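Local structure of Alpha/beta hydrolase fold protein (Sphaerobacter thermophilus, 3R0V) at residues 120-134 with 189-202. The protein probably acts as a hydrolase of the alpha/beta hydrolase family, its natural substrate not established. Sequence-based numbering, arbitrary orientation.
Sequences PYAVDDSRPPVPPDY and HAVMGDNTIPTARF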
loop_
_atom_site.group_PDB
_atom_site.type_symbol
_atom_site.label_atom_id
_atom_site.label_comp_id
_atom_site.label_asym_id
_atom_site.label_seq_id
_atom_site.Cartn_x
_atom_site.Cartn_y
_atom_site.Cartn_z
ATOM N N PRO A 120 -7.387 -2.938 0.363
ATOM C CA PRO A 120 -8.750 -2.487 0.031
ATOM C C PRO A 120 -9.472 -3.345 -1.007
ATOM O O PRO A 120 -10.058 -2.814 -1.958
ATOM C CB PRO A 120 -8.530 -1.059 -0.496
ATOM C CG PRO A 120 -7.124 -1.104 -1.089
ATOM C CD PRO A 120 -6.347 -2.057 -0.209
ATOM N N TYR A 121 -9.411 -4.659 -0.849
ATOM C CA TYR A 121 -10.235 -5.545 -1.665
ATOM C C TYR A 121 -11.660 -5.475 -1.133
ATOM O O TYR A 121 -11.904 -4.947 -0.055
ATOM C CB TYR A 121 -9.726 -6.990 -1.631
ATOM C CG TYR A 121 -8.399 -7.154 -2.317
ATOM C CD1 TYR A 121 -8.339 -7.307 -3.692
ATOM C CD2 TYR A 121 -7.205 -7.131 -1.597
ATOM C CE1 TYR A 121 -7.122 -7.442 -4.343
ATOM C CE2 TYR A 121 -5.990 -7.273 -2.237
ATOM C CZ TYR A 121 -5.959 -7.422 -3.608
ATOM O OH TYR A 121 -4.734 -7.543 -4.234
ATOM N N ALA A 122 -12.603 -6.004 -1.904
ATOM C CA ALA A 122 -14.003 -6.026 -1.510
ATOM C C ALA A 122 -14.509 -7.454 -1.564
ATOM O O ALA A 122 -14.262 -8.158 -2.545
ATOM C CB ALA A 122 -14.819 -5.151 -2.454
ATOM N N VAL A 123 -15.220 -7.892 -0.526
ATOM C CA VAL A 123 -15.772 -9.242 -0.518
ATOM C C VAL A 123 -17.278 -9.304 -0.275
ATOM O O VAL A 123 -17.844 -10.388 -0.233
ATOM C CB VAL A 123 -15.085 -10.130 0.529
ATOM C CG1 VAL A 123 -13.599 -10.242 0.213
ATOM C CG2 VAL A 123 -15.310 -9.569 1.940
ATOM N N ASP A 124 -17.918 -8.154 -0.102
ATOM C CA ASP A 124 -19.352 -8.136 0.197
ATOM C C ASP A 124 -19.969 -6.778 -0.130
ATOM O O ASP A 124 -19.259 -5.812 -0.425
ATOM C CB ASP A 124 -19.590 -8.497 1.666
ATOM C CG ASP A 124 -19.184 -7.386 2.619
ATOM O OD1 ASP A 124 -17.968 -7.185 2.852
ATOM O OD2 ASP A 124 -20.084 -6.703 3.165
ATOM N N ASP A 125 -21.295 -6.707 -0.061
ATOM C CA ASP A 125 -22.020 -5.508 -0.461
ATOM C C ASP A 125 -21.950 -4.348 0.535
ATOM O O ASP A 125 -22.436 -3.260 0.232
ATOM C CB ASP A 125 -23.496 -5.831 -0.724
ATOM C CG ASP A 125 -23.731 -6.569 -2.037
ATOM O OD1 ASP A 125 -22.791 -6.812 -2.816
ATOM O OD2 ASP A 125 -24.914 -6.880 -2.304
ATOM N N SER A 126 -21.342 -4.548 1.702
ATOM C CA SER A 126 -21.231 -3.445 2.666
ATOM C C SER A 126 -20.281 -2.352 2.171
ATOM O O SER A 126 -20.271 -1.252 2.704
ATOM C CB SER A 126 -20.817 -3.928 4.060
ATOM O OG SER A 126 -19.458 -4.331 4.084
ATOM N N ARG A 127 -19.480 -2.663 1.156
ATOM C CA ARG A 127 -18.705 -1.631 0.475
ATOM C C ARG A 127 -19.575 -0.970 -0.581
ATOM O O ARG A 127 -20.208 -1.659 -1.376
ATOM C CB ARG A 127 -17.463 -2.213 -0.188
ATOM C CG ARG A 127 -16.616 -1.141 -0.841
ATOM C CD ARG A 127 -15.330 -1.689 -1.368
ATOM N NE ARG A 127 -14.508 -0.647 -1.968
ATOM C CZ ARG A 127 -13.247 -0.830 -2.344
ATOM N NH1 ARG A 127 -12.662 -2.015 -2.164
ATOM N NH2 ARG A 127 -12.570 0.158 -2.890
ATOM N N PRO A 128 -19.605 0.368 -0.605
ATOM C CA PRO A 128 -20.365 1.068 -1.648
ATOM C C PRO A 128 -19.873 0.657 -3.042
ATOM O O PRO A 128 -18.684 0.454 -3.212
ATOM C CB PRO A 128 -20.036 2.544 -1.387
ATOM C CG PRO A 128 -19.562 2.599 0.020
ATOM C CD PRO A 128 -18.901 1.290 0.302
ATOM N N PRO A 129 -20.779 0.512 -4.021
ATOM C CA PRO A 129 -20.302 0.185 -5.370
ATOM C C PRO A 129 -19.414 1.291 -5.936
ATOM O O PRO A 129 -19.686 2.474 -5.726
ATOM C CB PRO A 129 -21.596 0.059 -6.189
ATOM C CG PRO A 129 -22.657 0.699 -5.360
ATOM C CD PRO A 129 -22.248 0.560 -3.938
ATOM N N VAL A 130 -18.346 0.903 -6.616
ATOM C CA VAL A 130 -17.496 1.851 -7.320
ATOM C C VAL A 130 -18.217 2.193 -8.615
ATOM O O VAL A 130 -18.743 1.301 -9.275
ATOM C CB VAL A 130 -16.135 1.214 -7.639
ATOM C CG1 VAL A 130 -15.296 2.133 -8.510
ATOM C CG2 VAL A 130 -15.392 0.846 -6.351
ATOM N N PRO A 131 -18.291 3.490 -8.971
ATOM C CA PRO A 131 -19.028 3.823 -10.193
ATOM C C PRO A 131 -18.455 3.079 -11.395
ATOM O O PRO A 131 -17.244 2.962 -11.516
ATOM C CB PRO A 131 -18.774 5.323 -10.354
ATOM C CG PRO A 131 -18.495 5.815 -8.970
ATOM C CD PRO A 131 -17.753 4.684 -8.300
ATOM N N PRO A 132 -19.323 2.584 -12.293
ATOM C CA PRO A 132 -18.814 1.880 -13.476
ATOM C C PRO A 132 -17.922 2.756 -14.361
ATOM O O PRO A 132 -17.108 2.222 -15.108
ATOM C CB PRO A 132 -20.093 1.492 -14.221
ATOM C CG PRO A 132 -21.108 1.356 -13.138
ATOM C CD PRO A 132 -20.785 2.465 -12.168
ATOM N N ASP A 133 -18.070 4.073 -14.265
ATOM C CA ASP A 133 -17.256 4.990 -15.066
ATOM C C ASP A 133 -16.039 5.527 -14.306
ATOM O O ASP A 133 -15.430 6.518 -14.710
ATOM C CB ASP A 133 -18.110 6.146 -15.614
ATOM C CG ASP A 133 -18.611 7.087 -14.523
ATOM O OD1 ASP A 133 -18.792 6.647 -13.370
ATOM O OD2 ASP A 133 -18.835 8.278 -14.820
ATOM N N TYR A 134 -15.676 4.859 -13.217
ATOM C CA TYR A 134 -14.587 5.341 -12.371
ATOM C C TYR A 134 -13.304 5.656 -13.147
ATOM O O TYR A 134 -12.755 6.748 -13.029
ATOM C CB TYR A 134 -14.282 4.334 -11.256
ATOM C CG TYR A 134 -13.147 4.780 -10.366
ATOM C CD1 TYR A 134 -13.384 5.633 -9.292
ATOM C CD2 TYR A 134 -11.831 4.384 -10.617
ATOM C CE1 TYR A 134 -12.346 6.070 -8.482
ATOM C CE2 TYR A 134 -10.782 4.813 -9.800
ATOM C CZ TYR A 134 -11.050 5.661 -8.746
ATOM O OH TYR A 134 -10.024 6.096 -7.940
ATOM N N HIS A 189 -5.340 1.879 -9.182
ATOM C CA HIS A 189 -6.524 1.204 -9.691
ATOM C C HIS A 189 -6.126 -0.089 -10.422
ATOM O O HIS A 189 -6.740 -1.143 -10.227
ATOM C CB HIS A 189 -7.315 2.138 -10.607
ATOM C CG HIS A 189 -8.603 1.547 -11.097
ATOM N ND1 HIS A 189 -9.305 2.072 -12.161
ATOM C CD2 HIS A 189 -9.303 0.465 -10.681
ATOM C CE1 HIS A 189 -10.392 1.346 -12.369
ATOM N NE2 HIS A 189 -10.413 0.364 -11.487
ATOM N N ALA A 190 -5.071 -0.020 -11.230
ATOM C CA ALA A 190 -4.595 -1.210 -11.932
ATOM C C ALA A 190 -4.105 -2.313 -10.982
ATOM O O ALA A 190 -4.383 -3.495 -11.196
ATOM C CB ALA A 190 -3.498 -0.828 -12.934
ATOM N N VAL A 191 -3.372 -1.925 -9.941
ATOM C CA VAL A 191 -2.906 -2.881 -8.942
ATOM C C VAL A 191 -4.097 -3.630 -8.331
ATOM O O VAL A 191 -4.072 -4.856 -8.183
ATOM C CB VAL A 191 -2.123 -2.164 -7.828
ATOM C CG1 VAL A 191 -1.925 -3.091 -6.615
ATOM C CG2 VAL A 191 -0.797 -1.645 -8.370
HETATM N N MSE A 192 -5.140 -2.882 -7.984
HETATM C CA MSE A 192 -6.290 -3.441 -7.286
HETATM C C MSE A 192 -7.293 -4.159 -8.191
HETATM O O MSE A 192 -8.192 -4.830 -7.700
HETATM C CB MSE A 192 -6.986 -2.343 -6.453
HETATM C CG MSE A 192 -6.096 -1.802 -5.329
HETATM SE SE MSE A 192 -5.494 -3.184 -4.090
HETATM C CE MSE A 192 -7.248 -3.905 -3.698
ATOM N N GLY A 193 -7.145 -4.014 -9.503
ATOM C CA GLY A 193 -8.060 -4.648 -10.441
ATOM C C GLY A 193 -9.454 -4.087 -10.244
ATOM O O GLY A 193 -9.634 -2.871 -10.279
ATOM N N ASP A 194 -10.439 -4.956 -10.024
ATOM C CA ASP A 194 -11.800 -4.502 -9.715
ATOM C C ASP A 194 -12.129 -4.717 -8.234
ATOM O O ASP A 194 -13.303 -4.780 -7.832
ATOM C CB ASP A 194 -12.827 -5.228 -10.583
ATOM C CG ASP A 194 -12.812 -6.734 -10.370
ATOM O OD1 ASP A 194 -12.052 -7.219 -9.492
ATOM O OD2 ASP A 194 -13.572 -7.431 -11.071
ATOM N N ASN A 195 -11.069 -4.829 -7.444
ATOM C CA ASN A 195 -11.133 -5.036 -5.999
ATOM C C ASN A 195 -11.504 -6.436 -5.562
ATOM O O ASN A 195 -11.601 -6.697 -4.374
ATOM C CB ASN A 195 -12.049 -4.024 -5.314
ATOM C CG ASN A 195 -11.618 -2.602 -5.560
ATOM O OD1 ASN A 195 -10.424 -2.299 -5.622
ATOM N ND2 ASN A 195 -12.589 -1.720 -5.721
ATOM N N THR A 196 -11.705 -7.343 -6.504
ATOM C CA THR A 196 -11.930 -8.719 -6.107
ATOM C C THR A 196 -10.605 -9.417 -5.778
ATOM O O THR A 196 -9.557 -9.136 -6.382
ATOM C CB THR A 196 -12.773 -9.503 -7.142
ATOM O OG1 THR A 196 -12.061 -9.597 -8.372
ATOM C CG2 THR A 196 -14.106 -8.802 -7.388
ATOM N N ILE A 197 -10.644 -10.307 -4.796
ATOM C CA ILE A 197 -9.431 -11.010 -4.393
ATOM C C ILE A 197 -9.071 -12.125 -5.376
ATOM O O ILE A 197 -9.914 -12.953 -5.704
ATOM C CB ILE A 197 -9.588 -11.634 -2.999
ATOM C CG1 ILE A 197 -9.875 -10.551 -1.958
ATOM C CG2 ILE A 197 -8.328 -12.437 -2.635
ATOM C CD1 ILE A 197 -10.185 -11.094 -0.598
ATOM N N PRO A 198 -7.813 -12.150 -5.849
ATOM C CA PRO A 198 -7.363 -13.303 -6.645
ATOM C C PRO A 198 -7.068 -14.487 -5.728
ATOM O O PRO A 198 -5.921 -14.804 -5.414
ATOM C CB PRO A 198 -6.090 -12.793 -7.333
ATOM C CG PRO A 198 -5.584 -11.707 -6.450
ATOM C CD PRO A 198 -6.786 -11.096 -5.753
ATOM N N THR A 199 -8.143 -15.120 -5.278
ATOM C CA THR A 199 -8.082 -16.158 -4.263
ATOM C C THR A 199 -7.114 -17.292 -4.578
ATOM O O THR A 199 -6.329 -17.695 -3.712
ATOM C CB THR A 199 -9.477 -16.744 -4.028
ATOM O OG1 THR A 199 -10.329 -15.716 -3.518
ATOM C CG2 THR A 199 -9.419 -17.911 -3.046
ATOM N N ALA A 200 -7.174 -17.801 -5.806
ATOM C CA ALA A 200 -6.305 -18.899 -6.225
ATOM C C ALA A 200 -4.843 -18.539 -6.001
ATOM O O ALA A 200 -4.074 -19.336 -5.451
ATOM C CB ALA A 200 -6.547 -19.242 -7.679
ATOM N N ARG A 201 -4.463 -17.335 -6.410
ATOM C CA ARG A 201 -3.082 -16.887 -6.249
ATOM C C ARG A 201 -2.688 -16.679 -4.798
ATOM O O ARG A 201 -1.617 -17.109 -4.367
ATOM C CB ARG A 201 -2.848 -15.593 -7.009
ATOM C CG ARG A 201 -3.065 -15.728 -8.497
ATOM C CD ARG A 201 -2.478 -14.531 -9.201
ATOM N NE ARG A 201 -1.020 -14.586 -9.180
ATOM C CZ ARG A 201 -0.237 -13.517 -9.248
ATOM N NH1 ARG A 201 -0.775 -12.308 -9.330
ATOM N NH2 ARG A 201 1.087 -13.654 -9.232
ATOM N N PHE A 202 -3.543 -16.012 -4.030
ATOM C CA PHE A 202 -3.185 -15.708 -2.657
ATOM C C PHE A 202 -3.183 -16.959 -1.778
ATOM O O PHE A 202 -2.412 -17.038 -0.824
ATOM C CB PHE A 202 -4.076 -14.597 -2.078
ATOM C CG PHE A 202 -3.880 -13.234 -2.729
ATOM C CD1 PHE A 202 -2.890 -13.022 -3.689
ATOM C CD2 PHE A 202 -4.676 -12.158 -2.347
ATOM C CE1 PHE A 202 -2.722 -11.765 -4.273
ATOM C CE2 PHE A 202 -4.503 -10.908 -2.913
ATOM C CZ PHE A 202 -3.532 -10.708 -3.871
HETATM O O HOH W 1 -9.818 -0.397 -3.775
HETATM O O HOH W 2 -5.102 -7.251 -6.932
HETATM O O HOH W 3 -13.298 -10.603 -3.570
#
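The selenomethionine Met-192 sets its methyl CE over the centre of the Tyr-121 ring, a CH-pi contact 3.5 Å from CE to the ring centroid. Bends at chi2 and chi3 fold the Met-192 chain so that CE also packs on the ring of Pro-120. The edge of Phe-202 is turned toward the Tyr-121 face in an offset edge-to-face pair, planes at 79°. Farther along, Tyr-134 points its edge at the face of His-189; Tyr-134 CD2 lies 3.8 Å from His-189 ND1. Among aliphatic groups, Ile-197 touches Tyr-121 CB through CG1 and Val-123 CG1 through CD1. In this alpha/beta hydrolase, 120-134 is the loop that follows central strand 111-117 and leads to helix 134-143, the first of a helical insertion, and 189-202 brings the chain back to the core; Pro-120 touches the bound D-malate. One direct hydrogen bond joins the segments, Ala-122 N to Asn-195 O (2.8 Å, 164°). The extended Arg-127 side chain gives NH1 to Pro-120 O at 2.7 Å. Asn-195 ND2 lies over the Arg-127 guanidinium, amide and guanidinium planes 20° apart: two donors stacked, not hydrogen-bonded. A water links Pro-120 O, Arg-127 NH2 and Asn-195 OD1; another bridges Tyr-121 OH and Val-191 O.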